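Local structure of diphosphomevalonate decarboxylase, putative (Trypanosoma brucei, 2HKE) at residues 246-251 with 290-295. The protein probably catalyses the ATP-dependent decarboxylation of (R)-5-diphosphomevalonate to isopentenyl diphosphate, a building block for isoprenoids and sterols. The protein carries 1 engineered substitution. Residues are numbered along the deposited sequence; the frame is centred on the assembly and turned at random.
Sequences LESDDL and YTFDAG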
loop_
_atom_site.group_PDB
_atom_site.type_symbol
_atom_site.label_atom_id
_atom_site.label_comp_id
_atom_site.label_asym_id
_atom_site.label_seq_id
_atom_site.Cartn_x
_atom_site.Cartn_y
_atom_site.Cartn_z
ATOM N N LEU A 246 -15.125 6.902 4.209
ATOM C CA LEU A 246 -15.202 8.356 3.932
ATOM C C LEU A 246 -13.991 8.810 3.163
ATOM O O LEU A 246 -14.091 9.539 2.207
ATOM C CB LEU A 246 -15.258 9.150 5.227
ATOM C CG LEU A 246 -16.589 9.111 5.958
ATOM C CD1 LEU A 246 -16.410 9.695 7.384
ATOM C CD2 LEU A 246 -17.634 9.880 5.150
ATOM N N GLU A 247 -12.837 8.314 3.538
ATOM C CA GLU A 247 -11.593 8.681 2.878
ATOM C C GLU A 247 -11.552 8.173 1.456
ATOM O O GLU A 247 -11.154 8.880 0.515
ATOM C CB GLU A 247 -10.425 8.110 3.678
ATOM C CG GLU A 247 -9.982 8.986 4.832
ATOM C CD GLU A 247 -9.263 10.230 4.350
ATOM O OE1 GLU A 247 -8.159 10.099 3.758
ATOM O OE2 GLU A 247 -9.833 11.349 4.497
ATOM N N SER A 248 -11.978 6.934 1.262
ATOM C CA SER A 248 -12.039 6.357 -0.070
ATOM C C SER A 248 -12.984 7.121 -0.952
ATOM O O SER A 248 -12.667 7.446 -2.095
ATOM C CB SER A 248 -12.517 4.918 0.050
ATOM O OG SER A 248 -12.550 4.288 -1.226
ATOM N N ASP A 249 -14.173 7.415 -0.424
ATOM C CA ASP A 249 -15.143 8.214 -1.194
ATOM C C ASP A 249 -14.546 9.561 -1.584
ATOM O O ASP A 249 -14.708 10.007 -2.764
ATOM C CB ASP A 249 -16.425 8.454 -0.373
ATOM C CG ASP A 249 -17.239 7.210 -0.140
ATOM O OD1 ASP A 249 -17.043 6.154 -0.790
ATOM O OD2 ASP A 249 -18.169 7.308 0.711
ATOM N N ASP A 250 -13.865 10.199 -0.643
ATOM C CA ASP A 250 -13.309 11.539 -0.883
ATOM C C ASP A 250 -12.228 11.542 -1.966
ATOM O O ASP A 250 -12.201 12.454 -2.826
ATOM C CB ASP A 250 -12.792 12.191 0.398
ATOM C CG ASP A 250 -13.892 12.726 1.326
ATOM O OD1 ASP A 250 -15.102 12.727 0.981
ATOM O OD2 ASP A 250 -13.521 13.202 2.452
ATOM N N LEU A 251 -11.348 10.544 -1.979
ATOM C CA LEU A 251 -10.334 10.476 -3.019
ATOM C C LEU A 251 -10.971 10.276 -4.388
ATOM O O LEU A 251 -10.566 10.907 -5.380
ATOM C CB LEU A 251 -9.373 9.338 -2.719
ATOM C CG LEU A 251 -8.277 9.079 -3.744
ATOM C CD1 LEU A 251 -7.467 10.371 -4.011
ATOM C CD2 LEU A 251 -7.324 7.959 -3.258
ATOM N N TYR A 290 -14.739 -0.835 2.775
ATOM C CA TYR A 290 -13.984 -0.798 1.503
ATOM C C TYR A 290 -12.990 0.373 1.542
ATOM O O TYR A 290 -13.205 1.373 2.235
ATOM C CB TYR A 290 -14.912 -0.665 0.292
ATOM C CG TYR A 290 -15.759 0.572 0.300
ATOM C CD1 TYR A 290 -15.203 1.832 -0.029
ATOM C CD2 TYR A 290 -17.109 0.513 0.697
ATOM C CE1 TYR A 290 -16.011 2.994 0.052
ATOM C CE2 TYR A 290 -17.902 1.648 0.744
ATOM C CZ TYR A 290 -17.352 2.879 0.401
ATOM O OH TYR A 290 -18.179 3.990 0.490
ATOM N N THR A 291 -11.923 0.237 0.758
ATOM C CA THR A 291 -11.136 1.369 0.349
ATOM C C THR A 291 -10.537 1.088 -1.017
ATOM O O THR A 291 -10.177 -0.039 -1.301
ATOM C CB THR A 291 -10.095 1.790 1.383
ATOM O OG1 THR A 291 -9.594 3.072 1.018
ATOM C CG2 THR A 291 -8.918 0.822 1.458
ATOM N N PHE A 292 -10.492 2.119 -1.854
ATOM C CA PHE A 292 -9.810 2.115 -3.123
ATOM C C PHE A 292 -8.646 3.086 -3.049
ATOM O O PHE A 292 -8.771 4.137 -2.431
ATOM C CB PHE A 292 -10.774 2.554 -4.265
ATOM C CG PHE A 292 -11.943 1.615 -4.441
ATOM C CD1 PHE A 292 -13.007 1.682 -3.575
ATOM C CD2 PHE A 292 -11.951 0.633 -5.435
ATOM C CE1 PHE A 292 -14.084 0.842 -3.687
ATOM C CE2 PHE A 292 -13.004 -0.227 -5.539
ATOM C CZ PHE A 292 -14.066 -0.145 -4.665
ATOM N N ASP A 293 -7.545 2.743 -3.708
ATOM C CA ASP A 293 -6.327 3.583 -3.708
ATOM C C ASP A 293 -5.823 3.894 -5.139
ATOM O O ASP A 293 -4.800 3.404 -5.587
ATOM C CB ASP A 293 -5.244 2.866 -2.885
ATOM C CG ASP A 293 -4.342 3.832 -2.058
ATOM O OD1 ASP A 293 -4.844 4.754 -1.377
ATOM O OD2 ASP A 293 -3.091 3.683 -2.140
ATOM N N ALA A 294 -6.502 4.733 -5.882
ATOM C CA ALA A 294 -5.941 5.121 -7.218
ATOM C C ALA A 294 -5.903 3.947 -8.189
ATOM O O ALA A 294 -4.975 3.759 -8.992
ATOM C CB ALA A 294 -4.534 5.815 -7.136
ATOM N N GLY A 295 -6.943 3.138 -8.102
ATOM C CA GLY A 295 -7.061 1.955 -8.928
ATOM C C GLY A 295 -8.454 1.422 -8.744
ATOM O O GLY A 295 -9.238 1.990 -7.980
HETATM O O HOH W 1 -10.589 6.069 -3.239
#
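S248, on the buried side of helix 237-256, presses against residues 290-292. Its hydroxyl lies anti to its own backbone nitrogen, which carries OG across the gap to the backbone of F292. There S248 OG accepts the N-H of F292 N at 3.1 Å, and the N-H...O angle of 159° is fairly straight. Serine suits the spot: its CB comes within 3.6 Å of T291 OG1, and CA of S248 and CA of T291 are 5.1 Å apart, a spacing that calls for a small residue. The same OG sits at the edges of two rings, those of F292 and Y290.

The next residue, D249, receives the phenol of Y290. Y290 OH donates to D249 OD1 over 2.8 Å, meeting the carboxylate on its syn side and 19° out of its plane, while ring and carboxylate planes are inclined by 36°. Tyrosine fits here because its side chain touches I273 and K277 of helix 267-283 while its hydroxyl reaches the acid.

A water bridges the two backbones: its oxygen lies 2.7 Å from S248 O and 2.8 Å from F292 O, donating to both. K18 NZ is a second donor to F292 O; it also bonds T291 OG1 and forms a salt bridge with D293 OD1, so this lysine gathers three oxygens of 291-293. L251 CD2 lies by F292 O at 4.2 Å, and the leucine suits its place by packing against W20.

Within the GHMP-type C-terminal domain, S248 OG thus satisfies F292 N, the water serves S248 O and F292 O, and Y290 with D249 adds a link between side chains. Buried backbone polar groups are paired although the two segments share no direct backbone-to-backbone bond.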